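Local coordinates for phosphodiesterase (Salpingoeca rosetta, PDB 7D7P), which belongs to the cyclic nucleotide phosphodiesterase family of the HD superfamily and carries an all-helical fold around a site holding zinc and magnesium ions, at residues Asp57-Ser62 and Lys272-Arg277; Lys103-Asn108 and Gln279-Asn284; Lys266-Asn271 and Ala346-Ile351. All blocks are in the same frame, centred on the assembly; numbering follows the deposited sequence.

From the N terminus, the chain first supplies the loop 57-62, then the loop 103-108, and much later helix 268-291, which all three contacts share. Contact 1 closes a span of some 210 residues and contact 2 one of about 170; contact 3 closes a shorter one, from the start of that helix to helix 336-359. None nests within another: along the chain every pair crosses. Contacts 1 and 2 touch through Arg277 and Pro105, and contacts 1 and 3 through Asp57 and Ser270, whereas contacts 2 and 3 stay about 7 Å apart at their nearest atoms. Together they tie two early loops and a late helix to helix 268-291.

Contact 1 (Asp57-Ser62 and Lys272-Arg277); sequences DALDKS and KRWSAR
Leu59 meets three flat groups of the helix by their faces: the indole of Trp274 and the guanidinium groups of Arg273 and Arg277. Its CD1 makes a CH-pi contact with the five-membered ring of Trp274, 3.8 Å from the centroid and slightly toward the rim. Leu59 CB and CD1 lie over one face of the Arg273 guanidinium, while CD2 sits centrally above that of Arg277, 3.8 Å from CZ. Acids take the edges. Asp57 OD1 lies in the indole plane and accepts a nearly straight hydrogen bond from Trp274 NE1 (2.8 Å, 171°); Asp60 OD1 lies close to the guanidinium plane of Arg273 and forms a salt bridge with NH1 at 3.0 Å.

A branched aliphatic side chain suits this place because its two methyls can serve different partners, and the first torsion of Leu59, with CG opposite the carbonyl carbon (chi1 -68°), sends both toward the helix. The loop is shaped to present it: Asp57 OD1 also accepts from the backbone N of Leu59 at 3.3 Å, forming an Asx turn that leads into the short 3-10 segment 58-60. The two donors approach OD1 from opposite faces of the carboxylate, so one oxygen both shapes the turn and holds the indole. In this all-helical phosphodiesterase fold the contact pins the loop before helix 63-76 onto helix 268-291.

Arginine suits position 273 because its second terminal nitrogen, NH2, donates to a water that in turn donates to Asp60 OD1, 2.7 Å away, bracing the salt bridge. The bend in the Arg273 chain at chi3 (72°) turns the guanidinium toward this acid. Arg277 instead directs NH1 to the backbone oxygen of Pro105, while Phe106 and His262 meet the Trp274 ring edge-to-face.

Contact 2 (Lys103-Asn108 and Gln279-Asn284); sequences KNPFHN and QKEFNN
Glu281 OE2 is gripped by two consecutive backbone amides, Phe106 N at 2.8 Å and His107 N at 2.9 Å. Both approach from the same face of the carboxylate, Phe106 N well above its plane and His107 N on the syn side nearer to it. The other oxygen, OE1, uses its syn lone pair to accept from His107 ND1 at 2.8 Å, with OE1 almost exactly in the imidazole plane. Three N-H groups thus hold both ends of a buried carboxylate and fix its rotation. Glutamate suits the place because its chain, extended beyond CG (chi2 -169°), spans from helix to loop.

The stem of Glu281 is packed as well: its CG lies 3.7 Å from Pro105 CD, and Pro105 CG touches Lys280 CD at 3.9 Å, the proline ring crossing the lysine chain at about a right angle. In a loop without regular helix or strand, two asparagine side chains brace the backbone: Asn104 ND2 donates to His107 O as well as to His150 O, and Asn108 ND2 donates to Asn104 O at 2.8 Å.

The His107 ring stacks on His150, and the nearest atom of its side chain is about 4 Å from the zinc ion. The His-carboxylate hydrogen bond probably sets the imidazole's orientation. His107, Asn108 and the zinc ligand His111 form the His-Asn-x-x-His sequence of cyclic nucleotide phosphodiesterases.

Contact 3 (Lys266-Asn271 and Ala346-Ile351); sequences KPFESN and AEWKAI
Phe268 and Trp348 pack edge-to-face: Phe268 CE1 points onto the indole, 3.5 Å from Trp348 CE2, with the ring planes at 62°. Glu347 covers a face of the phenyl ring through its aliphatic stem, CG lying almost directly above the centroid at 3.4 Å, and Ile351 CD1 closes its edge, 3.7 Å from CZ. Phenylalanine suits this place because one flat ring can offer its edge to the tryptophan and a face to the glutamate. With CG opposite its backbone N, it reaches across to the other helix.

The indole is steadied from its edge by Asn271, whose OD1 accepts from Trp348 NE1 at 3.0 Å. The donor stands above the carbonyl plane of the amide, whose plane is 85° from that of the ring. Asparagine can thereby satisfy the buried N-H while its ND2 makes a weak hydrogen bond to Glu312. Glu347 CG, anti to the backbone N (chi1 -154°), is laid over the phenyl ring, and the bend at chi2 then turns the carboxylate off it. One residue before Phe268, Pro267 occupies the N-cap position of helix 268-291, and its carbonyl accepts from Asn271 N at 2.8 Å, positioning the asparagine in the first turn.

Further out, Trp348 rests on Leu308, Ala309 and Ile313 of helix 305-330. The contact therefore joins the N-terminal turn of helix 268-291 to helix 336-359, with the tryptophan wedged against helix 305-330 as a third helix.

Contact 1 (Asp57-Ser62 and Lys272-Arg277)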
loop_
_atom_site.group_PDB
_atom_site.type_symbol
_atom_site.label_atom_id
_atom_site.label_comp_id
_atom_site.label_asym_id
_atom_site.label_seq_id
_atom_site.Cartn_x
_atom_site.Cartn_y
_atom_site.Cartn_z
ATOM N N ASP A 57 2.710 -3.887 -27.267
ATOM C CA ASP A 57 2.127 -5.120 -26.753
ATOM C C ASP A 57 2.235 -6.186 -27.833
ATOM O O ASP A 57 1.676 -6.028 -28.922
ATOM C CB ASP A 57 0.666 -4.913 -26.337
ATOM C CG ASP A 57 0.134 -6.055 -25.494
ATOM O OD1 ASP A 57 0.849 -7.067 -25.340
ATOM O OD2 ASP A 57 -0.995 -5.939 -24.976
ATOM N N ALA A 58 2.946 -7.273 -27.523
ATOM C CA ALA A 58 3.163 -8.338 -28.496
ATOM C C ALA A 58 1.890 -9.104 -28.832
ATOM O O ALA A 58 1.855 -9.800 -29.854
ATOM C CB ALA A 58 4.225 -9.311 -27.980
ATOM N N LEU A 59 0.851 -9.006 -27.999
ATOM C CA LEU A 59 -0.390 -9.719 -28.290
ATOM C C LEU A 59 -1.071 -9.181 -29.542
ATOM O O LEU A 59 -1.811 -9.915 -30.207
ATOM C CB LEU A 59 -1.339 -9.635 -27.094
ATOM C CG LEU A 59 -0.915 -10.379 -25.825
ATOM C CD1 LEU A 59 -1.925 -10.161 -24.701
ATOM C CD2 LEU A 59 -0.725 -11.868 -26.102
ATOM N N ASP A 60 -0.826 -7.919 -29.885
ATOM C CA ASP A 60 -1.441 -7.284 -31.042
ATOM C C ASP A 60 -0.615 -7.424 -32.316
ATOM O O ASP A 60 -1.009 -6.879 -33.352
ATOM C CB ASP A 60 -1.687 -5.798 -30.748
ATOM C CG ASP A 60 -2.487 -5.580 -29.475
ATOM O OD1 ASP A 60 -3.458 -6.332 -29.247
ATOM O OD2 ASP A 60 -2.145 -4.661 -28.701
ATOM N N LYS A 61 0.504 -8.142 -32.274
ATOM C CA LYS A 61 1.389 -8.276 -33.421
ATOM C C LYS A 61 1.331 -9.690 -33.984
ATOM O O LYS A 61 1.180 -10.667 -33.247
ATOM C CB LYS A 61 2.833 -7.934 -33.042
ATOM C CG LYS A 61 2.998 -6.570 -32.390
ATOM C CD LYS A 61 2.710 -5.451 -33.377
ATOM C CE LYS A 61 3.147 -4.102 -32.830
ATOM N NZ LYS A 61 3.073 -3.040 -33.872
ATOM N N SER A 62 1.459 -9.788 -35.304
ATOM C CA SER A 62 1.525 -11.077 -35.970
ATOM C C SER A 62 2.910 -11.697 -35.798
ATOM O O SER A 62 3.846 -11.074 -35.286
ATOM C CB SER A 62 1.191 -10.931 -37.454
ATOM O OG SER A 62 2.259 -10.307 -38.150
ATOM N N LYS A 272 -4.364 -6.159 -18.092
ATOM C CA LYS A 272 -5.408 -7.125 -17.766
ATOM C C LYS A 272 -5.273 -8.408 -18.581
ATOM O O LYS A 272 -5.465 -9.506 -18.048
ATOM C CB LYS A 272 -6.785 -6.499 -17.983
ATOM C CG LYS A 272 -7.930 -7.335 -17.442
ATOM C CD LYS A 272 -9.277 -6.758 -17.846
ATOM C CE LYS A 272 -10.399 -7.384 -17.040
ATOM N NZ LYS A 272 -10.284 -8.869 -17.008
ATOM N N ARG A 273 -4.959 -8.293 -19.874
ATOM C CA ARG A 273 -4.880 -9.482 -20.719
ATOM C C ARG A 273 -3.730 -10.391 -20.301
ATOM O O ARG A 273 -3.882 -11.617 -20.267
ATOM C CB ARG A 273 -4.733 -9.082 -22.187
ATOM C CG ARG A 273 -5.969 -8.429 -22.782
ATOM C CD ARG A 273 -5.685 -7.864 -24.165
ATOM N NE ARG A 273 -5.531 -8.912 -25.169
ATOM C CZ ARG A 273 -5.134 -8.698 -26.420
ATOM N NH1 ARG A 273 -4.839 -7.469 -26.825
ATOM N NH2 ARG A 273 -5.025 -9.713 -27.266
ATOM N N TRP A 274 -2.571 -9.810 -19.988
ATOM C CA TRP A 274 -1.430 -10.624 -19.585
ATOM C C TRP A 274 -1.624 -11.198 -18.187
ATOM O O TRP A 274 -1.243 -12.344 -17.923
ATOM C CB TRP A 274 -0.146 -9.799 -19.654
ATOM C CG TRP A 274 0.371 -9.602 -21.045
ATOM C CD1 TRP A 274 0.188 -8.506 -21.839
ATOM C CD2 TRP A 274 1.158 -10.525 -21.808
ATOM N NE1 TRP A 274 0.815 -8.689 -23.049
ATOM C CE2 TRP A 274 1.417 -9.920 -23.056
ATOM C CE3 TRP A 274 1.669 -11.802 -21.558
ATOM C CZ2 TRP A 274 2.165 -10.548 -24.050
ATOM C CZ3 TRP A 274 2.412 -12.427 -22.550
ATOM C CH2 TRP A 274 2.652 -11.800 -23.779
ATOM N N SER A 275 -2.215 -10.417 -17.277
ATOM C CA SER A 275 -2.466 -10.919 -15.928
ATOM C C SER A 275 -3.465 -12.068 -15.942
ATOM O O SER A 275 -3.325 -13.030 -15.178
ATOM C CB SER A 275 -2.964 -9.790 -15.027
ATOM O OG SER A 275 -1.911 -8.903 -14.694
ATOM N N ALA A 276 -4.485 -11.985 -16.800
ATOM C CA ALA A 276 -5.431 -13.087 -16.930
ATOM C C ALA A 276 -4.763 -14.331 -17.499
ATOM O O ALA A 276 -5.167 -15.453 -17.176
ATOM C CB ALA A 276 -6.613 -12.671 -17.806
ATOM N N ARG A 277 -3.744 -14.150 -18.343
ATOM C CA ARG A 277 -3.004 -15.291 -18.873
ATOM C C ARG A 277 -2.134 -15.933 -17.800
ATOM O O ARG A 277 -2.000 -17.160 -17.759
ATOM C CB ARG A 277 -2.159 -14.851 -20.069
ATOM C CG ARG A 277 -2.993 -14.548 -21.299
ATOM C CD ARG A 277 -2.198 -13.839 -22.381
ATOM N NE ARG A 277 -2.937 -13.807 -23.639
ATOM C CZ ARG A 277 -2.770 -14.684 -24.623
ATOM N NH1 ARG A 277 -1.884 -15.663 -24.493
ATOM N NH2 ARG A 277 -3.486 -14.585 -25.736
HETATM O O HOH W 1 -5.148 -8.318 -30.031
#

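Contact 2 (Lys103-Asn108 and Gln279-Asn284)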
loop_
_atom_site.group_PDB
_atom_site.type_symbol
_atom_site.label_atom_id
_atom_site.label_comp_id
_atom_site.label_asym_id
_atom_site.label_seq_id
_atom_site.Cartn_x
_atom_site.Cartn_y
_atom_site.Cartn_z
ATOM N N LYS A 103 3.885 -23.150 -25.986
ATOM C CA LYS A 103 2.628 -22.432 -26.198
ATOM C C LYS A 103 1.866 -22.261 -24.880
ATOM O O LYS A 103 0.734 -22.714 -24.709
ATOM C CB LYS A 103 1.781 -23.156 -27.237
ATOM N N ASN A 104 2.516 -21.586 -23.937
ATOM C CA ASN A 104 1.894 -21.269 -22.664
ATOM C C ASN A 104 1.042 -20.009 -22.792
ATOM O O ASN A 104 1.247 -19.197 -23.700
ATOM C CB ASN A 104 2.961 -21.071 -21.588
ATOM C CG ASN A 104 3.826 -22.299 -21.390
ATOM O OD1 ASN A 104 3.324 -23.405 -21.185
ATOM N ND2 ASN A 104 5.141 -22.111 -21.455
ATOM N N PRO A 105 0.064 -19.829 -21.898
ATOM C CA PRO A 105 -0.730 -18.587 -21.935
ATOM C C PRO A 105 0.092 -17.335 -21.681
ATOM O O PRO A 105 -0.126 -16.316 -22.345
ATOM C CB PRO A 105 -1.779 -18.812 -20.834
ATOM C CG PRO A 105 -1.865 -20.294 -20.682
ATOM C CD PRO A 105 -0.482 -20.812 -20.945
ATOM N N PHE A 106 1.033 -17.377 -20.737
ATOM C CA PHE A 106 1.857 -16.219 -20.406
ATOM C C PHE A 106 3.307 -16.403 -20.817
ATOM O O PHE A 106 3.850 -15.584 -21.566
ATOM C CB PHE A 106 1.767 -15.914 -18.902
ATOM C CG PHE A 106 2.504 -14.664 -18.492
ATOM C CD1 PHE A 106 3.871 -14.693 -18.239
ATOM C CD2 PHE A 106 1.830 -13.463 -18.351
ATOM C CE1 PHE A 106 4.549 -13.551 -17.867
ATOM C CE2 PHE A 106 2.503 -12.315 -17.974
ATOM C CZ PHE A 106 3.864 -12.358 -17.733
ATOM N N HIS A 107 3.975 -17.452 -20.330
ATOM C CA HIS A 107 5.411 -17.624 -20.555
ATOM C C HIS A 107 5.621 -18.220 -21.944
ATOM O O HIS A 107 5.919 -19.404 -22.116
ATOM C CB HIS A 107 6.031 -18.491 -19.465
ATOM C CG HIS A 107 6.084 -17.826 -18.123
ATOM N ND1 HIS A 107 5.116 -18.011 -17.160
ATOM C CD2 HIS A 107 6.989 -16.972 -17.587
ATOM C CE1 HIS A 107 5.423 -17.303 -16.087
ATOM N NE2 HIS A 107 6.554 -16.663 -16.321
ATOM N N ASN A 108 5.466 -17.364 -22.953
ATOM C CA ASN A 108 5.530 -17.791 -24.345
ATOM C C ASN A 108 6.465 -16.891 -25.146
ATOM O O ASN A 108 7.136 -16.019 -24.584
ATOM C CB ASN A 108 4.127 -17.797 -24.964
ATOM C CG ASN A 108 3.366 -16.501 -24.713
ATOM O OD1 ASN A 108 3.906 -15.407 -24.881
ATOM N ND2 ASN A 108 2.104 -16.620 -24.308
ATOM N N GLN A 279 -2.824 -15.895 -14.558
ATOM C CA GLN A 279 -3.762 -16.584 -13.678
ATOM C C GLN A 279 -4.127 -17.957 -14.230
ATOM O O GLN A 279 -4.275 -18.920 -13.470
ATOM C CB GLN A 279 -5.017 -15.731 -13.481
ATOM C CG GLN A 279 -5.995 -16.275 -12.445
ATOM C CD GLN A 279 -7.321 -15.533 -12.446
ATOM O OE1 GLN A 279 -7.898 -15.271 -13.499
ATOM N NE2 GLN A 279 -7.804 -15.182 -11.260
ATOM N N LYS A 280 -4.265 -18.067 -15.554
ATOM C CA LYS A 280 -4.571 -19.359 -16.163
ATOM C C LYS A 280 -3.452 -20.364 -15.918
ATOM O O LYS A 280 -3.716 -21.548 -15.673
ATOM C CB LYS A 280 -4.823 -19.187 -17.661
ATOM C CG LYS A 280 -5.451 -20.404 -18.321
ATOM C CD LYS A 280 -5.630 -20.191 -19.814
ATOM C CE LYS A 280 -7.047 -20.526 -20.255
ATOM N NZ LYS A 280 -7.152 -20.627 -21.737
ATOM N N GLU A 281 -2.196 -19.913 -15.981
ATOM C CA GLU A 281 -1.083 -20.793 -15.645
ATOM C C GLU A 281 -1.123 -21.191 -14.174
ATOM O O GLU A 281 -0.889 -22.357 -13.834
ATOM C CB GLU A 281 0.244 -20.116 -15.981
ATOM C CG GLU A 281 0.452 -19.872 -17.462
ATOM C CD GLU A 281 1.869 -19.456 -17.794
ATOM O OE1 GLU A 281 2.708 -19.389 -16.869
ATOM O OE2 GLU A 281 2.142 -19.199 -18.985
ATOM N N PHE A 282 -1.418 -20.234 -13.290
ATOM C CA PHE A 282 -1.533 -20.551 -11.870
ATOM C C PHE A 282 -2.607 -21.606 -11.629
ATOM O O PHE A 282 -2.398 -22.548 -10.856
ATOM C CB PHE A 282 -1.842 -19.284 -11.068
ATOM C CG PHE A 282 -0.682 -18.328 -10.953
ATOM C CD1 PHE A 282 0.568 -18.659 -11.448
ATOM C CD2 PHE A 282 -0.847 -17.097 -10.339
ATOM C CE1 PHE A 282 1.629 -17.779 -11.341
ATOM C CE2 PHE A 282 0.212 -16.214 -10.226
ATOM C CZ PHE A 282 1.451 -16.556 -10.729
ATOM N N ASN A 283 -3.761 -21.470 -12.290
ATOM C CA ASN A 283 -4.848 -22.425 -12.095
ATOM C C ASN A 283 -4.477 -23.805 -12.624
ATOM O O ASN A 283 -4.823 -24.822 -12.010
ATOM C CB ASN A 283 -6.124 -21.920 -12.773
ATOM C CG ASN A 283 -6.611 -20.607 -12.191
ATOM O OD1 ASN A 283 -6.275 -20.250 -11.061
ATOM N ND2 ASN A 283 -7.412 -19.881 -12.962
ATOM N N ASN A 284 -3.780 -23.862 -13.762
ATOM C CA ASN A 284 -3.340 -25.147 -14.295
ATOM C C ASN A 284 -2.337 -25.828 -13.373
ATOM O O ASN A 284 -2.333 -27.060 -13.266
ATOM C CB ASN A 284 -2.737 -24.962 -15.688
ATOM C CG ASN A 284 -3.787 -24.678 -16.746
ATOM O OD1 ASN A 284 -4.958 -25.020 -16.581
ATOM N ND2 ASN A 284 -3.373 -24.049 -17.840
#

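Contact 3 (Lys266-Asn271 and Ala346-Ile351)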
loop_
_atom_site.group_PDB
_atom_site.type_symbol
_atom_site.label_atom_id
_atom_site.label_comp_id
_atom_site.label_asym_id
_atom_site.label_seq_id
_atom_site.Cartn_x
_atom_site.Cartn_y
_atom_site.Cartn_z
ATOM N N LYS A 266 2.396 -1.182 -18.352
ATOM C CA LYS A 266 1.750 -1.099 -19.649
ATOM C C LYS A 266 0.341 -0.530 -19.506
ATOM O O LYS A 266 -0.195 -0.439 -18.394
ATOM C CB LYS A 266 1.699 -2.489 -20.298
ATOM C CG LYS A 266 3.054 -3.011 -20.753
ATOM C CD LYS A 266 3.589 -2.210 -21.924
ATOM C CE LYS A 266 4.929 -2.749 -22.404
ATOM N NZ LYS A 266 5.385 -2.048 -23.640
ATOM N N PRO A 267 -0.288 -0.111 -20.609
ATOM C CA PRO A 267 -1.690 0.321 -20.536
ATOM C C PRO A 267 -2.569 -0.770 -19.936
ATOM O O PRO A 267 -2.257 -1.960 -20.022
ATOM C CB PRO A 267 -2.052 0.601 -21.998
ATOM C CG PRO A 267 -0.754 0.970 -22.627
ATOM C CD PRO A 267 0.293 0.133 -21.943
ATOM N N PHE A 268 -3.683 -0.350 -19.324
ATOM C CA PHE A 268 -4.454 -1.276 -18.496
ATOM C C PHE A 268 -4.987 -2.453 -19.301
ATOM O O PHE A 268 -5.051 -3.579 -18.791
ATOM C CB PHE A 268 -5.609 -0.560 -17.799
ATOM C CG PHE A 268 -6.424 -1.472 -16.924
ATOM C CD1 PHE A 268 -5.935 -1.889 -15.696
ATOM C CD2 PHE A 268 -7.660 -1.939 -17.341
ATOM C CE1 PHE A 268 -6.671 -2.742 -14.890
ATOM C CE2 PHE A 268 -8.403 -2.792 -16.538
ATOM C CZ PHE A 268 -7.908 -3.193 -15.313
ATOM N N GLU A 269 -5.388 -2.218 -20.552
ATOM C CA GLU A 269 -5.837 -3.329 -21.385
ATOM C C GLU A 269 -4.729 -4.360 -21.558
ATOM O O GLU A 269 -4.989 -5.567 -21.577
ATOM C CB GLU A 269 -6.318 -2.823 -22.744
ATOM C CG GLU A 269 -7.024 -3.891 -23.568
ATOM C CD GLU A 269 -7.589 -3.354 -24.868
ATOM O OE1 GLU A 269 -6.818 -3.217 -25.842
ATOM O OE2 GLU A 269 -8.805 -3.073 -24.917
ATOM N N SER A 270 -3.480 -3.899 -21.678
ATOM C CA SER A 270 -2.351 -4.823 -21.715
ATOM C C SER A 270 -2.126 -5.466 -20.352
ATOM O O SER A 270 -1.844 -6.669 -20.266
ATOM C CB SER A 270 -1.094 -4.089 -22.190
ATOM O OG SER A 270 0.072 -4.860 -21.956
ATOM N N ASN A 271 -2.255 -4.680 -19.277
ATOM C CA ASN A 271 -2.114 -5.218 -17.927
ATOM C C ASN A 271 -3.111 -6.345 -17.674
ATOM O O ASN A 271 -2.749 -7.389 -17.117
ATOM C CB ASN A 271 -2.297 -4.094 -16.903
ATOM C CG ASN A 271 -1.841 -4.482 -15.497
ATOM O OD1 ASN A 271 -1.890 -3.665 -14.572
ATOM N ND2 ASN A 271 -1.399 -5.721 -15.330
ATOM N N ALA A 346 -5.226 1.995 -9.527
ATOM C CA ALA A 346 -6.545 2.582 -9.318
ATOM C C ALA A 346 -7.619 1.838 -10.100
ATOM O O ALA A 346 -8.764 1.738 -9.642
ATOM C CB ALA A 346 -6.532 4.059 -9.709
ATOM N N GLU A 347 -7.272 1.306 -11.273
ATOM C CA GLU A 347 -8.248 0.559 -12.059
ATOM C C GLU A 347 -8.581 -0.776 -11.403
ATOM O O GLU A 347 -9.756 -1.152 -11.312
ATOM C CB GLU A 347 -7.725 0.347 -13.480
ATOM C CG GLU A 347 -8.817 0.176 -14.519
ATOM C CD GLU A 347 -9.455 1.495 -14.910
ATOM O OE1 GLU A 347 -8.749 2.355 -15.482
ATOM O OE2 GLU A 347 -10.662 1.672 -14.642
ATOM N N TRP A 348 -7.563 -1.505 -10.939
ATOM C CA TRP A 348 -7.817 -2.781 -10.276
ATOM C C TRP A 348 -8.639 -2.588 -9.006
ATOM O O TRP A 348 -9.497 -3.418 -8.680
ATOM C CB TRP A 348 -6.496 -3.481 -9.955
ATOM C CG TRP A 348 -5.774 -4.032 -11.159
ATOM C CD1 TRP A 348 -4.555 -3.640 -11.634
ATOM C CD2 TRP A 348 -6.226 -5.078 -12.030
ATOM N NE1 TRP A 348 -4.221 -4.375 -12.747
ATOM C CE2 TRP A 348 -5.228 -5.265 -13.009
ATOM C CE3 TRP A 348 -7.374 -5.873 -12.078
ATOM C CZ2 TRP A 348 -5.346 -6.213 -14.025
ATOM C CZ3 TRP A 348 -7.489 -6.816 -13.085
ATOM C CH2 TRP A 348 -6.480 -6.977 -14.046
ATOM N N LYS A 349 -8.394 -1.495 -8.277
ATOM C CA LYS A 349 -9.155 -1.228 -7.061
ATOM C C LYS A 349 -10.611 -0.900 -7.365
ATOM O O LYS A 349 -11.496 -1.220 -6.565
ATOM C CB LYS A 349 -8.503 -0.091 -6.272
ATOM C CG LYS A 349 -7.175 -0.472 -5.631
ATOM C CD LYS A 349 -6.549 0.702 -4.897
ATOM C CE LYS A 349 -7.407 1.145 -3.724
ATOM N NZ LYS A 349 -6.787 2.279 -2.987
ATOM N N ALA A 350 -10.881 -0.266 -8.510
ATOM C CA ALA A 350 -12.264 -0.030 -8.908
ATOM C C ALA A 350 -12.983 -1.341 -9.207
ATOM O O ALA A 350 -14.164 -1.499 -8.875
ATOM C CB ALA A 350 -12.313 0.899 -10.120
ATOM N N ILE A 351 -12.283 -2.293 -9.829
ATOM C CA ILE A 351 -12.881 -3.595 -10.109
ATOM C C ILE A 351 -13.131 -4.359 -8.815
ATOM O O ILE A 351 -14.193 -4.970 -8.634
ATOM C CB ILE A 351 -11.986 -4.396 -11.072
ATOM C CG1 ILE A 351 -11.858 -3.664 -12.408
ATOM C CG2 ILE A 351 -12.532 -5.807 -11.271
ATOM C CD1 ILE A 351 -10.840 -4.276 -13.343
#